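Local coordinates for protein citrate synthase (Metallosphaera sedula, PDB 6ABX) that probably catalyses the condensation of oxaloacetate with acetyl-CoA and water to give citrate and free CoA, feeding the tricarboxylic acid cycle, at residues A[14-19]-A[340-345]; A[233-238]-A[290-295]; A[141-146]-A[158-163]. One frame throughout, in Å; residues are numbered along the deposited sequence.

How the interactions relate
Followed from the N terminus, the chain first lays down segment 14-19, which meets the last turns of helix 324-343 only after more than 300 residues: interaction 1 therefore closes a loop holding most of this largely helical fold. Both other contacts lie within that loop, one after the other and without crossing. Interaction 3 comes first and is the shortest closure, a salt bridge joining the loop that leads into helix 148-157 to the loop that leaves it. Interaction 2 follows, an aliphatic contact bringing helix 234-243 against helix 277-297 near acetyl-CoA-binding residues. Interaction 1 itself rests on a carboxylate gripped by backbone and hydroxyl donors. The three are well separated, with nearest atoms at least about 20 Å apart.

Interaction 1: A[14-19]-A[340-345]; sequences ETSITY and VDEYLK
Glu342 and Thr15 meet almost at right angles, the glutamate reaching from the last turns of helix 324-343 into an ST turn that links strands 11-15 and 18-21 of this mainly helical citrate synthase fold. In the turn, Thr15 OG1 accepts a hydrogen bond from Ile17 N at 3.1 Å, and the same hydroxyl donates to Glu342 OE1 at 2.7 Å, using the syn lone pair of that oxygen. The other carboxylate oxygen accepts a hydrogen bond from a backbone N-H: Ser16 N lies 2.9 Å from Glu342 OE2, with an N-H...O angle of 163°, approaching on the syn side only 16° out of the carboxylate plane. Two donors from consecutive residues thus grip the two oxygens, which should hold the carboxylate against rotation. The reach comes from a straight side chain, whose CG is anti to the backbone N (chi1 176°) and which stays extended beyond it. Ile17 comes from the opposite direction and lays its CD1 3.5 Å from Glu342 OE1, placing an apolar shoulder beside the charged head. Lys13 forms a salt bridge with Glu342 OE1, so a positive charge probably helps to stabilise the carboxylate. The setting is shared between subunits, for Glu14 and Thr15 pair in a parallel beta ladder with a strand of the second subunit, and Thr15 packs on Ala354 of that chain. A water adds a bridge, donating to Glu342 OE2 at 2.8 Å and hydrogen-bonding Ser16 OG at 3.1 Å.

Interaction 2: A[233-238]-A[290-295]; sequences NVEKYV and EEIGIK
The carboxylate of Glu235, the one flat group among the touching side chains, meets Ile292 CD1 obliquely, with OE1 3.8 Å from that methyl. Glu235 CG, anti to the carbonyl carbon (chi1 -58°), lies equally near Ile292 CD1, and the bend at chi2 (69°) turns OE1 back toward the same methyl. The polar end is engaged by another partner, in a salt bridge from OE1 to Arg288, which like Ile292 belongs to helix 277-297. Beside the charged group the contact is aliphatic. Val234 and Ile292 pass alongside, running in opposed directions, and Val234 CG1 presses on Ile292 CD1 at 3.4 Å, a close-packed pair of methyls. The other branch, Ile292 CG2, faces Val238 CG1 at 4.1 Å. Ile292 thus spreads its two branches over Val234, Glu235 and Val238 of helix 234-243, and the short segments of the two helices cross at -48° with axes 10.8 Å apart. Val238 also touches Leu248, an acetyl-CoA-binding residue, so the packing adjoins the acetyl-CoA site. Between the valines and Ile292 the attraction is dispersive and undirected, which implies that branch shape sets the fit, while the Arg288 bridge supplies the charged tie between the same helices.

Interaction 3: A[141-146]-A[158-163]; sequences EPDPSL and GERPSP
The Asx turn headed by Asp143, set within a type I beta turn from Asp143 to Leu146, presents its carboxylate to Arg160 across the two loops that flank helix 148-157. Asp143 OD1 serves the turn: Ser145 N donates to it at 3.0 Å and Ser145 OG at 2.7 Å, both from the same face of the carboxylate plane. The second oxygen serves the contact, Arg160 NH2 donating to Asp143 OD2 at 3.0 Å in a salt bridge with an N-H...O angle of 153°. The carboxylate and guanidinium planes stand 46° apart, and OD2 is met on its syn side, 21° out of the carboxylate plane. The straight chain of Arg160, anti at both chi2 and chi3, carries the guanidinium across to Asp143, and Leu146 CD2 sits 3.8 Å above one face of that group, offset toward its rim. The flat charged head is thereby backed by a methyl while its edge is used for polar bonding. With an alanine at Asp143, Arg160 is likely to lose its charged mate and the two Ser145 donors their shared acceptor, so the turn could shift. The contact lies away from the substrate-binding residues and ties the loop entering helix 148-157 to the loop leaving it, with Arg160 also resting on Glu150 of that helix. A water closes the bridge, accepting from Arg160 NE at 2.6 Å in the guanidinium plane and donating to Asp143 OD2 at 2.7 Å.

Interaction 1: A[14-19]-A[340-345]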
# COMPACT_ATOMS: atom_id res chain seq x y z
N GLU A 14 -4.59 -17.15 9.82
CA GLU A 14 -5.29 -18.39 9.43
C GLU A 14 -6.26 -18.05 8.30
O GLU A 14 -6.93 -17.04 8.38
CB GLU A 14 -6.03 -18.98 10.63
CG GLU A 14 -5.11 -19.64 11.62
CD GLU A 14 -5.80 -20.21 12.86
OE1 GLU A 14 -7.06 -20.16 12.94
OE2 GLU A 14 -5.06 -20.73 13.73
N THR A 15 -6.48 -19.02 7.41
CA THR A 15 -7.36 -18.76 6.29
C THR A 15 -8.18 -20.00 5.99
O THR A 15 -7.65 -21.10 6.03
CB THR A 15 -6.62 -18.25 5.04
OG1 THR A 15 -7.56 -17.71 4.13
CG2 THR A 15 -5.79 -19.28 4.31
N SER A 16 -9.37 -19.75 5.43
CA SER A 16 -10.17 -20.82 4.82
C SER A 16 -10.45 -20.49 3.34
O SER A 16 -11.19 -21.19 2.69
CB SER A 16 -11.44 -20.98 5.58
OG SER A 16 -12.27 -19.86 5.41
N ILE A 17 -9.78 -19.45 2.83
CA ILE A 17 -10.03 -18.99 1.44
C ILE A 17 -9.37 -19.89 0.40
O ILE A 17 -10.06 -20.37 -0.55
CB ILE A 17 -9.64 -17.49 1.30
CG1 ILE A 17 -10.47 -16.62 2.24
CG2 ILE A 17 -9.81 -17.06 -0.15
CD1 ILE A 17 -9.97 -15.22 2.35
N THR A 18 -8.04 -20.01 0.46
CA THR A 18 -7.24 -20.64 -0.55
C THR A 18 -6.24 -21.59 0.12
O THR A 18 -5.64 -21.24 1.15
CB THR A 18 -6.51 -19.61 -1.40
OG1 THR A 18 -7.54 -18.82 -2.01
CG2 THR A 18 -5.58 -20.26 -2.40
N TYR A 19 -6.15 -22.80 -0.41
CA TYR A 19 -5.09 -23.74 -0.04
C TYR A 19 -4.24 -24.05 -1.26
O TYR A 19 -4.79 -24.48 -2.28
CB TYR A 19 -5.66 -25.05 0.49
CG TYR A 19 -4.62 -26.07 0.78
CD1 TYR A 19 -3.67 -25.83 1.75
CD2 TYR A 19 -4.52 -27.23 0.03
CE1 TYR A 19 -2.64 -26.72 1.99
CE2 TYR A 19 -3.50 -28.15 0.26
CZ TYR A 19 -2.59 -27.90 1.28
OH TYR A 19 -1.55 -28.74 1.51
N VAL A 340 -8.77 -9.52 3.41
CA VAL A 340 -8.91 -8.45 4.36
C VAL A 340 -10.18 -8.72 5.19
O VAL A 340 -10.13 -8.64 6.41
CB VAL A 340 -8.89 -7.08 3.68
CG1 VAL A 340 -9.29 -5.93 4.59
CG2 VAL A 340 -7.52 -6.80 3.07
N ASP A 341 -11.30 -8.99 4.51
CA ASP A 341 -12.61 -9.27 5.21
C ASP A 341 -12.43 -10.38 6.26
O ASP A 341 -12.91 -10.24 7.40
CB ASP A 341 -13.69 -9.58 4.19
CG ASP A 341 -15.12 -9.53 4.72
OD1 ASP A 341 -15.43 -8.65 5.53
OD2 ASP A 341 -15.91 -10.34 4.26
N GLU A 342 -11.73 -11.44 5.90
CA GLU A 342 -11.52 -12.57 6.78
C GLU A 342 -10.70 -12.14 8.00
O GLU A 342 -11.08 -12.47 9.13
CB GLU A 342 -10.85 -13.70 6.01
CG GLU A 342 -10.50 -14.88 6.84
CD GLU A 342 -9.79 -15.96 6.06
OE1 GLU A 342 -8.64 -15.71 5.57
OE2 GLU A 342 -10.38 -17.08 5.96
N TYR A 343 -9.59 -11.44 7.76
CA TYR A 343 -8.65 -11.00 8.83
C TYR A 343 -9.34 -10.11 9.85
O TYR A 343 -9.09 -10.25 11.08
CB TYR A 343 -7.48 -10.24 8.21
CG TYR A 343 -6.35 -10.01 9.18
CD1 TYR A 343 -5.51 -11.04 9.53
CD2 TYR A 343 -6.09 -8.75 9.70
CE1 TYR A 343 -4.49 -10.87 10.45
CE2 TYR A 343 -5.06 -8.56 10.61
CZ TYR A 343 -4.24 -9.61 10.96
OH TYR A 343 -3.21 -9.44 11.87
N LEU A 344 -10.19 -9.20 9.35
CA LEU A 344 -10.83 -8.19 10.16
C LEU A 344 -11.94 -8.78 11.05
O LEU A 344 -12.50 -8.03 11.84
CB LEU A 344 -11.42 -7.08 9.30
CG LEU A 344 -10.38 -6.19 8.61
CD1 LEU A 344 -11.08 -5.22 7.68
CD2 LEU A 344 -9.51 -5.43 9.62
N LYS A 345 -12.27 -10.07 10.88
CA LYS A 345 -13.18 -10.73 11.80
C LYS A 345 -12.54 -10.76 13.20
O LYS A 345 -13.26 -10.84 14.19
CB LYS A 345 -13.45 -12.18 11.38
CG LYS A 345 -14.22 -12.33 10.09
CD LYS A 345 -15.47 -11.53 10.09
CE LYS A 345 -16.58 -12.19 9.30
NZ LYS A 345 -16.35 -12.05 7.85
O HOH W 1 -13.16 -16.86 5.39

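Interaction 2: A[233-238]-A[290-295]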
# COMPACT_ATOMS: atom_id res chain seq x y z
N ASN A 233 14.12 -21.58 -33.94
CA ASN A 233 15.11 -20.85 -33.19
C ASN A 233 15.03 -21.13 -31.67
O ASN A 233 15.81 -20.54 -30.94
CB ASN A 233 14.97 -19.35 -33.43
CG ASN A 233 16.13 -18.51 -32.94
OD1 ASN A 233 17.30 -18.86 -33.13
ND2 ASN A 233 15.84 -17.38 -32.31
N VAL A 234 14.13 -22.00 -31.18
CA VAL A 234 13.97 -22.14 -29.75
C VAL A 234 15.24 -22.70 -29.06
O VAL A 234 15.71 -22.16 -28.03
CB VAL A 234 12.78 -23.04 -29.42
CG1 VAL A 234 12.87 -23.57 -28.02
CG2 VAL A 234 11.48 -22.31 -29.70
N GLU A 235 15.81 -23.78 -29.64
CA GLU A 235 16.93 -24.46 -28.98
C GLU A 235 18.13 -23.50 -28.90
O GLU A 235 18.85 -23.45 -27.86
CB GLU A 235 17.21 -25.79 -29.69
CG GLU A 235 16.00 -26.71 -29.70
CD GLU A 235 14.76 -26.36 -30.55
OE1 GLU A 235 13.66 -26.90 -30.22
OE2 GLU A 235 14.82 -25.55 -31.56
N LYS A 236 18.36 -22.76 -29.98
CA LYS A 236 19.47 -21.80 -30.04
C LYS A 236 19.28 -20.65 -29.06
O LYS A 236 20.20 -20.26 -28.36
CB LYS A 236 19.67 -21.30 -31.47
CG LYS A 236 20.25 -22.40 -32.36
CD LYS A 236 20.96 -21.94 -33.62
CE LYS A 236 22.11 -22.86 -34.02
NZ LYS A 236 23.41 -22.38 -33.48
N TYR A 237 18.07 -20.10 -28.98
CA TYR A 237 17.82 -18.97 -28.08
C TYR A 237 18.00 -19.40 -26.62
O TYR A 237 18.56 -18.64 -25.80
CB TYR A 237 16.42 -18.42 -28.34
CG TYR A 237 16.02 -17.25 -27.46
CD1 TYR A 237 15.51 -17.50 -26.21
CD2 TYR A 237 16.12 -15.93 -27.90
CE1 TYR A 237 15.07 -16.46 -25.40
CE2 TYR A 237 15.68 -14.89 -27.10
CZ TYR A 237 15.20 -15.16 -25.83
OH TYR A 237 14.75 -14.16 -25.00
N VAL A 238 17.47 -20.59 -26.29
CA VAL A 238 17.51 -21.09 -24.95
C VAL A 238 18.98 -21.35 -24.61
O VAL A 238 19.44 -21.09 -23.48
CB VAL A 238 16.61 -22.34 -24.80
CG1 VAL A 238 16.92 -23.10 -23.52
CG2 VAL A 238 15.14 -21.96 -24.86
N GLU A 290 8.77 -24.86 -23.25
CA GLU A 290 8.31 -25.61 -22.08
C GLU A 290 8.95 -27.01 -22.05
O GLU A 290 9.47 -27.42 -21.01
CB GLU A 290 6.77 -25.69 -22.10
CG GLU A 290 6.19 -26.17 -20.78
CD GLU A 290 4.94 -27.00 -20.94
OE1 GLU A 290 4.24 -27.29 -19.92
OE2 GLU A 290 4.68 -27.43 -22.07
N GLU A 291 8.97 -27.68 -23.20
CA GLU A 291 9.51 -29.06 -23.34
C GLU A 291 10.99 -29.11 -22.92
O GLU A 291 11.38 -29.95 -22.11
CB GLU A 291 9.39 -29.59 -24.76
CG GLU A 291 7.96 -29.80 -25.22
CD GLU A 291 7.78 -30.25 -26.68
OE1 GLU A 291 8.66 -29.95 -27.54
OE2 GLU A 291 6.75 -30.91 -26.97
N ILE A 292 11.79 -28.17 -23.41
CA ILE A 292 13.25 -28.11 -23.11
C ILE A 292 13.48 -27.76 -21.65
O ILE A 292 14.32 -28.34 -20.94
CB ILE A 292 13.96 -27.11 -24.05
CG1 ILE A 292 13.83 -27.51 -25.51
CG2 ILE A 292 15.42 -26.93 -23.65
CD1 ILE A 292 14.05 -26.36 -26.47
N GLY A 293 12.73 -26.75 -21.16
CA GLY A 293 12.80 -26.32 -19.80
C GLY A 293 12.52 -27.43 -18.79
O GLY A 293 13.20 -27.58 -17.75
N ILE A 294 11.47 -28.20 -19.06
CA ILE A 294 11.12 -29.25 -18.18
C ILE A 294 12.22 -30.34 -18.21
O ILE A 294 12.57 -30.88 -17.18
CB ILE A 294 9.72 -29.79 -18.51
CG1 ILE A 294 8.67 -28.81 -17.98
CG2 ILE A 294 9.54 -31.20 -17.96
CD1 ILE A 294 7.27 -29.03 -18.51
N LYS A 295 12.82 -30.62 -19.36
CA LYS A 295 13.91 -31.64 -19.37
C LYS A 295 15.14 -31.17 -18.58
O LYS A 295 15.84 -31.97 -17.89
CB LYS A 295 14.33 -31.97 -20.80
CG LYS A 295 13.31 -32.81 -21.55
CD LYS A 295 13.91 -33.61 -22.66
CE LYS A 295 14.48 -32.77 -23.77
NZ LYS A 295 14.87 -33.62 -24.91

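Interaction 3: A[141-146]-A[158-163]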
# COMPACT_ATOMS: atom_id res chain seq x y z
N GLU A 141 -18.09 2.32 -23.57
CA GLU A 141 -18.63 2.29 -22.21
C GLU A 141 -19.07 0.87 -21.91
O GLU A 141 -19.53 0.12 -22.77
CB GLU A 141 -19.78 3.28 -22.04
CG GLU A 141 -19.30 4.71 -21.95
CD GLU A 141 -20.41 5.75 -21.78
OE1 GLU A 141 -21.27 5.55 -20.89
OE2 GLU A 141 -20.41 6.73 -22.53
N PRO A 142 -19.06 0.49 -20.61
CA PRO A 142 -19.53 -0.84 -20.26
C PRO A 142 -20.99 -1.07 -20.62
O PRO A 142 -21.81 -0.13 -20.55
CB PRO A 142 -19.40 -0.94 -18.72
CG PRO A 142 -18.91 0.40 -18.26
CD PRO A 142 -18.59 1.25 -19.48
N ASP A 143 -21.27 -2.31 -20.98
CA ASP A 143 -22.61 -2.77 -21.35
C ASP A 143 -23.12 -3.69 -20.25
O ASP A 143 -22.66 -4.82 -20.10
CB ASP A 143 -22.63 -3.43 -22.72
CG ASP A 143 -23.98 -3.94 -23.17
OD1 ASP A 143 -24.93 -3.96 -22.33
OD2 ASP A 143 -24.11 -4.24 -24.37
N PRO A 144 -24.04 -3.18 -19.42
CA PRO A 144 -24.50 -3.91 -18.25
C PRO A 144 -25.39 -5.12 -18.58
O PRO A 144 -25.52 -5.99 -17.72
CB PRO A 144 -25.15 -2.82 -17.38
CG PRO A 144 -25.63 -1.83 -18.39
CD PRO A 144 -24.61 -1.83 -19.51
N SER A 145 -25.71 -5.36 -19.85
CA SER A 145 -26.38 -6.59 -20.26
C SER A 145 -25.40 -7.75 -20.46
O SER A 145 -25.81 -8.90 -20.61
CB SER A 145 -27.20 -6.37 -21.53
OG SER A 145 -26.34 -6.23 -22.65
N LEU A 146 -24.09 -7.46 -20.46
CA LEU A 146 -23.10 -8.45 -20.71
C LEU A 146 -22.50 -8.94 -19.39
O LEU A 146 -22.36 -8.16 -18.51
CB LEU A 146 -22.00 -7.86 -21.61
CG LEU A 146 -22.43 -7.39 -22.99
CD1 LEU A 146 -21.21 -6.85 -23.75
CD2 LEU A 146 -23.06 -8.57 -23.73
N GLY A 158 -14.67 -3.20 -29.00
CA GLY A 158 -15.79 -2.38 -29.48
C GLY A 158 -16.83 -3.19 -30.21
O GLY A 158 -17.74 -2.63 -30.82
N GLU A 159 -16.72 -4.51 -30.16
CA GLU A 159 -17.76 -5.41 -30.62
C GLU A 159 -17.78 -6.64 -29.72
O GLU A 159 -16.78 -6.97 -29.07
CB GLU A 159 -17.60 -5.76 -32.10
CG GLU A 159 -16.34 -6.49 -32.48
CD GLU A 159 -16.35 -6.94 -33.95
OE1 GLU A 159 -15.27 -6.90 -34.58
OE2 GLU A 159 -17.43 -7.32 -34.46
N ARG A 160 -18.93 -7.32 -29.68
CA ARG A 160 -19.07 -8.45 -28.78
C ARG A 160 -18.18 -9.58 -29.25
O ARG A 160 -17.99 -9.80 -30.45
CB ARG A 160 -20.54 -8.86 -28.63
CG ARG A 160 -21.33 -7.83 -27.85
CD ARG A 160 -22.81 -8.11 -27.77
NE ARG A 160 -23.58 -7.01 -27.19
CZ ARG A 160 -24.90 -7.09 -26.95
NH1 ARG A 160 -25.57 -8.15 -27.39
NH2 ARG A 160 -25.53 -6.15 -26.27
N PRO A 161 -17.51 -10.27 -28.31
CA PRO A 161 -16.59 -11.34 -28.66
C PRO A 161 -17.29 -12.66 -28.97
O PRO A 161 -18.45 -12.84 -28.55
CB PRO A 161 -15.79 -11.50 -27.34
CG PRO A 161 -16.80 -11.19 -26.27
CD PRO A 161 -17.56 -10.00 -26.84
N SER A 162 -16.52 -13.61 -29.50
CA SER A 162 -16.98 -15.01 -29.62
C SER A 162 -17.13 -15.63 -28.24
O SER A 162 -16.38 -15.28 -27.32
CB SER A 162 -16.04 -15.83 -30.45
OG SER A 162 -14.79 -16.02 -29.78
N PRO A 163 -18.10 -16.54 -28.03
CA PRO A 163 -18.20 -17.30 -26.79
C PRO A 163 -16.92 -18.07 -26.38
O PRO A 163 -16.64 -18.17 -25.15
CB PRO A 163 -19.37 -18.28 -27.05
CG PRO A 163 -20.23 -17.51 -28.05
CD PRO A 163 -19.22 -16.83 -28.95
O HOH W 2 -22.54 -4.68 -26.50